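Local coordinates for protein IMPACT family member YigZ (Escherichia coli, PDB 1VI7) that is of uncertain function but, as a member of the IMPACT family, may bind guanyl ribonucleotides and hydrolyse ribonucleoside triphosphates, at residues M4-A12 with S93-V101; E141-Q150 with F195-I205. All coordinates share one frame; numbering follows the deposited sequence.

Contact 1: residues M4-A12 with S93-V101; sequences MESWLIPAA and SGVGEITAV
The Trp7 indole meets Glu97 at its edge, where the carboxylate carbon lies in the ring plane and the carboxylate itself is turned 74° away from it. Trp7 NE1 gives its N-H to Glu97 OE1 at 3.3 Å, a weak bond and a doubtful one, since the position of that oxygen is uncertain. Met4 O lies at another part of the edge, and Gly96 CA comes up obliquely to CD1. A side chain at Gly96 would head into the indole, so glycine suits the spot. The extended Glu97 chain (chi2 -175°) carries the carboxylate obliquely across Ile9, whose CG2 is 3.5 Å from Glu97 CD. The firmer polar partner of Glu97 is His31, whose NE2 is hydrogen-bonded to OE2. Here strand 7-10, paired in a two-stranded antiparallel sheet with strand 133-136, rests on the loop between helix 84-93 and strand 98-105, the middle strand of the five-stranded sheet in the S5-like UPF0029 region. An alanine in place of Glu97 would probably leave His31 without its carboxylate partner and strip Ile9 CG2 of its contact with the end of the chain. One backbone bond, Gly96 N to Leu8 O (2.9 Å), fastens the loop to the strand. Pro10, rigid and apolar, puts CG 3.7 Å from Ile98 CB and CD against Val95 CG1.

Contact 2: residues E141-Q150 with F195-I205; sequences EYTLQCEYHQ and FSRGSLQLLAI
Thr143 and Leu203 form an antiparallel hydrogen-bonded pair, each backbone N-H serving the other's carbonyl: Thr143 N to Leu203 O at 2.6 Å, in the carbonyl plane, and Leu203 N to Thr143 O, almost straight at 179°. Two residues further on, Gln145 and Gln201 stand too far apart for direct bonds, and water takes over. One molecule donates to Gln145 O and accepts from Gln201 N; a second accepts from Gln145 N and donates to Gln201 O. All four backbone groups are thereby satisfied. Gln150, a buried residue, has its amide fully used. Its OE1 accepts Glu147 N (2.8 Å), while NE2 gives one proton to a water shared with Ser199 OG and another to a water that donates to Phe195 O. Leu200 CD1 lies 3.5 Å from Gln150 NE2, and Gln150 CB touches the edge of the Phe195 ring. Ser196 OG bonds to Leu192 O and takes weak bonds from the backbone N of Ser199 and of Leu200. On the apolar side, Tyr142 carries Leu202 CD2 over one ring face, and with CG anti to the backbone N (chi1 -177°) Leu202 also brings CD1 4.0 Å from Tyr142 CB. Leu144 and Cys146 add packing on Leu200. The short, weakly bonded strand 203-204 forms one edge of a four-stranded antiparallel sheet whose beta-alpha-beta-beta-alpha-beta order is that of a ferredoxin-like fold, consistent with the relationship of DUF1949 to the C-terminal domains of EF-G.

Overall arrangement
The two contacts belong to different lobes of one elongated monomer: their centres are 34 Å apart and their nearest atoms about 11 Å, so they do not touch. Contact 1 is buried, its centre about 7 Å from the centre of the chain, whereas that of contact 2 is about 30 Å out and the contact is only partly buried. The chain finishes contact 1 before contact 2 begins. Strand 133-136, the partner of strand 7-10, is followed, after a short loop, by strand 140-146, so the N-terminal strand of contact 1 packs beside the chain's route to the second lobe. Neither contact includes a bound ligand, and nothing in their geometry assigns either to a nucleotide site.

Contact 1: residues M4-A12 with S93-V101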
loop_
_atom_site.group_PDB
_atom_site.type_symbol
_atom_site.label_atom_id
_atom_site.label_comp_id
_atom_site.label_asym_id
_atom_site.label_seq_id
_atom_site.Cartn_x
_atom_site.Cartn_y
_atom_site.Cartn_z
ATOM N N MET A 4 4.269 12.332 3.742
ATOM C CA MET A 4 5.706 12.622 3.755
ATOM C C MET A 4 6.303 12.372 2.372
ATOM O O MET A 4 5.667 11.713 1.546
ATOM C CB MET A 4 6.444 11.844 4.829
ATOM C CG MET A 4 6.623 10.364 4.587
ATOM S SD MET A 4 6.970 9.399 6.075
ATOM C CE MET A 4 7.864 8.004 5.371
ATOM N N GLU A 5 7.508 12.867 2.164
ATOM C CA GLU A 5 8.219 12.777 0.893
ATOM C C GLU A 5 8.154 11.389 0.293
ATOM O O GLU A 5 7.409 11.134 -0.668
ATOM C CB GLU A 5 9.644 13.283 1.055
ATOM C CG GLU A 5 10.343 12.920 2.335
ATOM C CD GLU A 5 10.182 13.870 3.495
ATOM O OE1 GLU A 5 9.056 14.340 3.767
ATOM O OE2 GLU A 5 11.179 14.144 4.219
ATOM N N SER A 6 8.912 10.437 0.838
ATOM C CA SER A 6 8.834 9.069 0.330
ATOM C C SER A 6 8.896 8.099 1.518
ATOM O O SER A 6 9.143 8.472 2.652
ATOM C CB SER A 6 9.909 8.729 -0.675
ATOM O OG SER A 6 11.158 8.575 -0.031
ATOM N N TRP A 7 8.678 6.846 1.176
ATOM C CA TRP A 7 8.689 5.782 2.164
ATOM C C TRP A 7 9.132 4.460 1.539
ATOM O O TRP A 7 9.313 4.409 0.326
ATOM C CB TRP A 7 7.325 5.671 2.814
ATOM C CG TRP A 7 6.158 5.367 1.941
ATOM C CD1 TRP A 7 5.725 4.138 1.549
ATOM C CD2 TRP A 7 5.233 6.307 1.375
ATOM N NE1 TRP A 7 4.606 4.240 0.775
ATOM C CE2 TRP A 7 4.281 5.567 0.652
ATOM C CE3 TRP A 7 5.131 7.702 1.408
ATOM C CZ2 TRP A 7 3.219 6.166 -0.042
ATOM C CZ3 TRP A 7 4.082 8.286 0.721
ATOM C CH2 TRP A 7 3.143 7.539 0.009
ATOM N N LEU A 8 9.292 3.427 2.362
ATOM C CA LEU A 8 9.702 2.131 1.860
ATOM C C LEU A 8 8.483 1.214 1.806
ATOM O O LEU A 8 7.508 1.522 2.498
ATOM C CB LEU A 8 10.773 1.484 2.733
ATOM C CG LEU A 8 12.067 2.246 2.994
ATOM C CD1 LEU A 8 12.961 1.491 3.957
ATOM C CD2 LEU A 8 12.823 2.541 1.712
ATOM N N ILE A 9 8.460 0.288 0.858
ATOM C CA ILE A 9 7.353 -0.673 0.769
ATOM C C ILE A 9 7.946 -2.044 0.470
ATOM O O ILE A 9 9.154 -2.130 0.163
ATOM C CB ILE A 9 6.335 -0.272 -0.291
ATOM C CG1 ILE A 9 6.954 -0.139 -1.690
ATOM C CG2 ILE A 9 5.622 1.052 0.032
ATOM C CD1 ILE A 9 6.809 -1.360 -2.547
ATOM N N PRO A 10 7.150 -3.107 0.524
ATOM C CA PRO A 10 7.652 -4.433 0.252
ATOM C C PRO A 10 7.967 -4.666 -1.218
ATOM O O PRO A 10 7.075 -4.596 -2.075
ATOM C CB PRO A 10 6.526 -5.358 0.714
ATOM C CG PRO A 10 5.574 -4.551 1.451
ATOM C CD PRO A 10 5.783 -3.122 1.051
ATOM N N ALA A 11 9.140 -5.207 -1.513
ATOM C CA ALA A 11 9.593 -5.555 -2.850
ATOM C C ALA A 11 9.352 -7.016 -3.183
ATOM O O ALA A 11 9.582 -7.533 -4.283
ATOM C CB ALA A 11 11.080 -5.219 -2.986
ATOM N N ALA A 12 8.911 -7.781 -2.206
ATOM C CA ALA A 12 8.635 -9.195 -2.416
ATOM C C ALA A 12 7.880 -9.699 -1.181
ATOM O O ALA A 12 8.020 -9.123 -0.107
ATOM C CB ALA A 12 9.866 -10.031 -2.630
ATOM N N SER A 93 7.741 -1.211 12.041
ATOM C CA SER A 93 8.653 -1.308 10.936
ATOM C C SER A 93 8.916 -0.024 10.174
ATOM O O SER A 93 10.070 0.210 9.742
ATOM C CB SER A 93 8.246 -2.401 9.961
ATOM O OG SER A 93 6.853 -2.452 9.833
ATOM N N GLY A 94 7.867 0.743 9.921
ATOM C CA GLY A 94 8.034 2.016 9.201
ATOM C C GLY A 94 8.074 1.711 7.691
ATOM O O GLY A 94 8.998 2.085 6.971
ATOM N N VAL A 95 7.225 0.774 7.321
ATOM C CA VAL A 95 7.075 0.306 5.956
ATOM C C VAL A 95 5.607 0.518 5.561
ATOM O O VAL A 95 4.701 -0.042 6.189
ATOM C CB VAL A 95 7.456 -1.174 5.815
ATOM C CG1 VAL A 95 7.061 -1.759 4.478
ATOM C CG2 VAL A 95 8.936 -1.361 6.100
ATOM N N GLY A 96 5.421 1.327 4.522
ATOM C CA GLY A 96 4.074 1.611 4.048
ATOM C C GLY A 96 3.523 0.525 3.155
ATOM O O GLY A 96 4.226 -0.382 2.708
ATOM N N GLU A 97 2.183 0.490 2.991
ATOM C CA GLU A 97 1.612 -0.378 1.981
ATOM C C GLU A 97 1.899 -1.848 2.165
ATOM O O GLU A 97 2.224 -2.563 1.202
ATOM C CB GLU A 97 2.163 0.032 0.596
ATOM C CG GLU A 97 1.971 1.471 0.198
ATOM C CD GLU A 97 2.423 1.795 -1.208
ATOM O OE1 GLU A 97 2.529 3.002 -1.504
ATOM O OE2 GLU A 97 2.702 0.851 -1.990
ATOM N N ILE A 98 1.608 -2.389 3.342
ATOM C CA ILE A 98 1.851 -3.820 3.578
ATOM C C ILE A 98 0.722 -4.405 4.411
ATOM O O ILE A 98 0.215 -3.726 5.296
ATOM C CB ILE A 98 3.203 -4.009 4.286
ATOM C CG1 ILE A 98 3.448 -5.439 4.720
ATOM C CG2 ILE A 98 3.300 -3.054 5.448
ATOM C CD1 ILE A 98 4.859 -5.737 5.189
ATOM N N THR A 99 0.491 -5.691 4.268
ATOM C CA THR A 99 -0.572 -6.388 4.963
ATOM C C THR A 99 -0.030 -7.697 5.499
ATOM O O THR A 99 0.912 -8.216 4.893
ATOM C CB THR A 99 -1.715 -6.631 3.946
ATOM O OG1 THR A 99 -2.418 -5.394 3.736
ATOM C CG2 THR A 99 -2.683 -7.690 4.400
ATOM N N ALA A 100 -0.589 -8.216 6.591
ATOM C CA ALA A 100 -0.034 -9.478 7.108
ATOM C C ALA A 100 -1.143 -10.440 7.500
ATOM O O ALA A 100 -2.256 -10.001 7.786
ATOM C CB ALA A 100 0.871 -9.191 8.306
ATOM N N VAL A 101 -0.893 -11.742 7.352
ATOM C CA VAL A 101 -1.831 -12.740 7.737
ATOM C C VAL A 101 -1.223 -13.890 8.538
ATOM O O VAL A 101 -0.368 -14.642 8.077
ATOM C CB VAL A 101 -2.613 -13.375 6.582
ATOM C CG1 VAL A 101 -3.419 -14.576 7.113
ATOM C CG2 VAL A 101 -3.568 -12.386 5.935
#

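Contact 2: residues E141-Q150 with F195-I205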
loop_
_atom_site.group_PDB
_atom_site.type_symbol
_atom_site.label_atom_id
_atom_site.label_comp_id
_atom_site.label_asym_id
_atom_site.label_seq_id
_atom_site.Cartn_x
_atom_site.Cartn_y
_atom_site.Cartn_z
ATOM N N GLU A 141 0.338 15.684 -7.940
ATOM C CA GLU A 141 -0.806 15.903 -8.821
ATOM C C GLU A 141 -1.027 17.380 -9.099
ATOM O O GLU A 141 -1.028 18.203 -8.188
ATOM C CB GLU A 141 -2.084 15.338 -8.240
ATOM C CG GLU A 141 -2.117 13.854 -7.973
ATOM C CD GLU A 141 -3.539 13.354 -7.726
ATOM O OE1 GLU A 141 -4.334 14.107 -7.110
ATOM O OE2 GLU A 141 -3.869 12.247 -8.206
ATOM N N TYR A 142 -1.262 17.703 -10.364
ATOM C CA TYR A 142 -1.534 19.081 -10.779
ATOM C C TYR A 142 -2.778 19.183 -11.669
ATOM O O TYR A 142 -3.279 18.182 -12.142
ATOM C CB TYR A 142 -0.380 19.590 -11.659
ATOM C CG TYR A 142 0.982 19.553 -11.067
ATOM C CD1 TYR A 142 1.775 18.402 -11.108
ATOM C CD2 TYR A 142 1.505 20.693 -10.468
ATOM C CE1 TYR A 142 3.047 18.392 -10.568
ATOM C CE2 TYR A 142 2.764 20.688 -9.892
ATOM C CZ TYR A 142 3.517 19.536 -9.957
ATOM O OH TYR A 142 4.769 19.519 -9.394
ATOM N N THR A 143 -3.220 20.411 -11.979
ATOM C CA THR A 143 -4.335 20.516 -12.929
ATOM C C THR A 143 -3.861 21.331 -14.155
ATOM O O THR A 143 -2.823 21.988 -14.094
ATOM C CB THR A 143 -5.655 21.026 -12.464
ATOM O OG1 THR A 143 -5.545 22.398 -12.079
ATOM C CG2 THR A 143 -6.296 20.257 -11.338
ATOM N N LEU A 144 -4.569 21.134 -15.253
ATOM C CA LEU A 144 -4.150 21.725 -16.528
ATOM C C LEU A 144 -5.316 21.853 -17.483
ATOM O O LEU A 144 -5.974 20.883 -17.825
ATOM C CB LEU A 144 -3.045 20.827 -17.122
ATOM C CG LEU A 144 -2.541 21.196 -18.508
ATOM C CD1 LEU A 144 -1.815 22.544 -18.455
ATOM C CD2 LEU A 144 -1.672 20.109 -19.122
ATOM N N GLN A 145 -5.600 23.071 -17.903
ATOM C CA GLN A 145 -6.740 23.285 -18.860
ATOM C C GLN A 145 -6.125 23.574 -20.242
ATOM O O GLN A 145 -5.162 24.333 -20.356
ATOM C CB GLN A 145 -7.709 24.271 -18.344
ATOM C CG GLN A 145 -8.760 24.943 -19.116
ATOM C CD GLN A 145 -9.533 25.992 -18.295
ATOM O OE1 GLN A 145 -8.924 26.986 -17.878
ATOM N NE2 GLN A 145 -10.840 25.787 -18.102
ATOM N N CYS A 146 -6.494 22.695 -21.178
ATOM C CA CYS A 146 -6.092 22.727 -22.553
ATOM C C CYS A 146 -7.221 22.577 -23.570
ATOM O O CYS A 146 -8.341 22.159 -23.308
ATOM C CB CYS A 146 -5.086 21.580 -22.790
ATOM S SG CYS A 146 -5.829 19.964 -22.871
ATOM N N GLU A 147 -6.832 22.640 -24.842
ATOM C CA GLU A 147 -7.800 22.509 -25.933
ATOM C C GLU A 147 -7.843 21.122 -26.494
ATOM O O GLU A 147 -6.828 20.403 -26.461
ATOM C CB GLU A 147 -7.414 23.546 -27.020
ATOM C CG GLU A 147 -7.403 24.952 -26.447
ATOM C CD GLU A 147 -8.030 25.999 -27.306
ATOM O OE1 GLU A 147 -9.118 25.740 -27.869
ATOM O OE2 GLU A 147 -7.435 27.103 -27.433
ATOM N N TYR A 148 -8.908 20.699 -27.166
ATOM C CA TYR A 148 -8.970 19.349 -27.691
ATOM C C TYR A 148 -7.873 18.992 -28.681
ATOM O O TYR A 148 -7.596 17.798 -28.891
ATOM C CB TYR A 148 -10.340 19.075 -28.342
ATOM C CG TYR A 148 -11.438 18.917 -27.325
ATOM C CD1 TYR A 148 -12.099 20.033 -26.853
ATOM C CD2 TYR A 148 -11.765 17.692 -26.758
ATOM C CE1 TYR A 148 -13.045 19.943 -25.872
ATOM C CE2 TYR A 148 -12.760 17.574 -25.805
ATOM C CZ TYR A 148 -13.422 18.704 -25.385
ATOM O OH TYR A 148 -14.384 18.649 -24.399
ATOM N N HIS A 149 -7.376 19.951 -29.448
ATOM C CA HIS A 149 -6.361 19.734 -30.448
ATOM C C HIS A 149 -4.981 19.617 -29.813
ATOM O O HIS A 149 -3.963 19.533 -30.513
ATOM C CB HIS A 149 -6.357 20.830 -31.518
ATOM C CG HIS A 149 -5.898 22.153 -31.034
ATOM N ND1 HIS A 149 -4.557 22.438 -30.853
ATOM C CD2 HIS A 149 -6.559 23.258 -30.623
ATOM C CE1 HIS A 149 -4.400 23.666 -30.383
ATOM N NE2 HIS A 149 -5.605 24.184 -30.201
ATOM N N GLN A 150 -4.897 19.775 -28.502
ATOM C CA GLN A 150 -3.679 19.595 -27.746
ATOM C C GLN A 150 -3.700 18.318 -26.909
ATOM O O GLN A 150 -2.676 17.904 -26.390
ATOM C CB GLN A 150 -3.380 20.799 -26.865
ATOM C CG GLN A 150 -3.383 22.124 -27.585
ATOM C CD GLN A 150 -3.452 23.319 -26.661
ATOM O OE1 GLN A 150 -4.386 23.526 -25.887
ATOM N NE2 GLN A 150 -2.456 24.179 -26.759
ATOM N N PHE A 195 5.617 23.569 -26.646
ATOM C CA PHE A 195 4.574 22.890 -27.360
ATOM C C PHE A 195 3.364 23.788 -27.614
ATOM O O PHE A 195 2.551 23.563 -28.532
ATOM C CB PHE A 195 4.088 21.692 -26.523
ATOM C CG PHE A 195 2.828 21.027 -26.968
ATOM C CD1 PHE A 195 2.826 20.233 -28.118
ATOM C CD2 PHE A 195 1.633 21.204 -26.296
ATOM C CE1 PHE A 195 1.682 19.609 -28.555
ATOM C CE2 PHE A 195 0.480 20.538 -26.720
ATOM C CZ PHE A 195 0.513 19.699 -27.797
ATOM N N SER A 196 3.241 24.816 -26.774
ATOM C CA SER A 196 2.060 25.656 -26.882
ATOM C C SER A 196 2.409 27.120 -26.888
ATOM O O SER A 196 1.552 27.952 -26.597
ATOM C CB SER A 196 1.154 25.328 -25.673
ATOM O OG SER A 196 1.791 25.912 -24.522
ATOM N N ARG A 197 3.674 27.444 -27.110
ATOM C CA ARG A 197 4.091 28.845 -27.160
ATOM C C ARG A 197 3.693 29.595 -25.913
ATOM O O ARG A 197 3.141 30.702 -25.945
ATOM C CB ARG A 197 3.562 29.448 -28.446
ATOM C CG ARG A 197 4.387 29.143 -29.680
ATOM C CD ARG A 197 3.744 29.556 -30.963
ATOM N NE ARG A 197 2.456 28.919 -31.150
ATOM C CZ ARG A 197 1.465 29.304 -31.935
ATOM N NH1 ARG A 197 0.322 28.651 -32.045
ATOM N NH2 ARG A 197 1.638 30.409 -32.656
ATOM N N GLY A 198 3.980 28.988 -24.751
ATOM C CA GLY A 198 3.771 29.475 -23.444
ATOM C C GLY A 198 2.394 29.865 -23.014
ATOM O O GLY A 198 2.255 30.499 -21.955
ATOM N N SER A 199 1.352 29.256 -23.612
ATOM C CA SER A 199 -0.014 29.663 -23.289
ATOM C C SER A 199 -0.747 28.642 -22.438
ATOM O O SER A 199 -1.924 28.877 -22.078
ATOM C CB SER A 199 -0.757 29.818 -24.627
ATOM O OG SER A 199 -0.967 28.510 -25.132
ATOM N N LEU A 200 -0.181 27.464 -22.307
ATOM C CA LEU A 200 -0.730 26.420 -21.430
ATOM C C LEU A 200 -0.264 26.728 -20.001
ATOM O O LEU A 200 0.846 27.266 -19.854
ATOM C CB LEU A 200 -0.180 25.095 -21.909
ATOM C CG LEU A 200 -1.099 24.000 -22.430
ATOM C CD1 LEU A 200 -2.208 24.499 -23.301
ATOM C CD2 LEU A 200 -0.256 22.955 -23.172
ATOM N N GLN A 201 -1.118 26.587 -18.993
ATOM C CA GLN A 201 -0.742 26.919 -17.616
ATOM C C GLN A 201 -0.985 25.797 -16.620
ATOM O O GLN A 201 -2.090 25.664 -16.088
ATOM C CB GLN A 201 -1.476 28.193 -17.171
ATOM C CG GLN A 201 -0.810 28.962 -16.064
ATOM C CD GLN A 201 -1.514 30.176 -15.530
ATOM O OE1 GLN A 201 -1.850 30.241 -14.323
ATOM N NE2 GLN A 201 -1.750 31.215 -16.324
ATOM N N LEU A 202 0.040 25.037 -16.270
ATOM C CA LEU A 202 0.002 23.925 -15.316
ATOM C C LEU A 202 -0.181 24.347 -13.878
ATOM O O LEU A 202 0.667 25.070 -13.341
ATOM C CB LEU A 202 1.359 23.196 -15.454
ATOM C CG LEU A 202 1.575 21.946 -14.627
ATOM C CD1 LEU A 202 0.852 20.764 -15.251
ATOM C CD2 LEU A 202 3.073 21.651 -14.466
ATOM N N LEU A 203 -1.170 23.879 -13.133
ATOM C CA LEU A 203 -1.374 24.387 -11.772
ATOM C C LEU A 203 -1.328 23.318 -10.697
ATOM O O LEU A 203 -1.722 22.175 -10.906
ATOM C CB LEU A 203 -2.728 25.106 -11.697
ATOM C CG LEU A 203 -2.917 26.347 -12.575
ATOM C CD1 LEU A 203 -4.412 26.658 -12.674
ATOM C CD2 LEU A 203 -2.170 27.535 -12.006
ATOM N N ALA A 204 -0.914 23.689 -9.497
ATOM C CA ALA A 204 -0.824 22.761 -8.375
ATOM C C ALA A 204 -2.111 22.723 -7.570
ATOM O O ALA A 204 -2.559 23.767 -7.097
ATOM C CB ALA A 204 0.335 23.187 -7.475
ATOM N N ILE A 205 -2.696 21.551 -7.406
ATOM C CA ILE A 205 -3.928 21.344 -6.653
ATOM C C ILE A 205 -3.911 22.057 -5.303
ATOM O O ILE A 205 -2.874 22.097 -4.625
ATOM C CB ILE A 205 -4.207 19.845 -6.407
ATOM C CG1 ILE A 205 -3.122 19.228 -5.519
ATOM C CG2 ILE A 205 -4.322 19.075 -7.711
ATOM C CD1 ILE A 205 -3.442 19.210 -4.042
HETATM O O HOH W 1 -3.701 26.327 -19.826
HETATM O O HOH W 2 -4.526 24.676 -15.911
HETATM O O HOH W 3 -2.854 26.809 -25.488
HETATM O O HOH W 4 -0.447 23.659 -28.621
#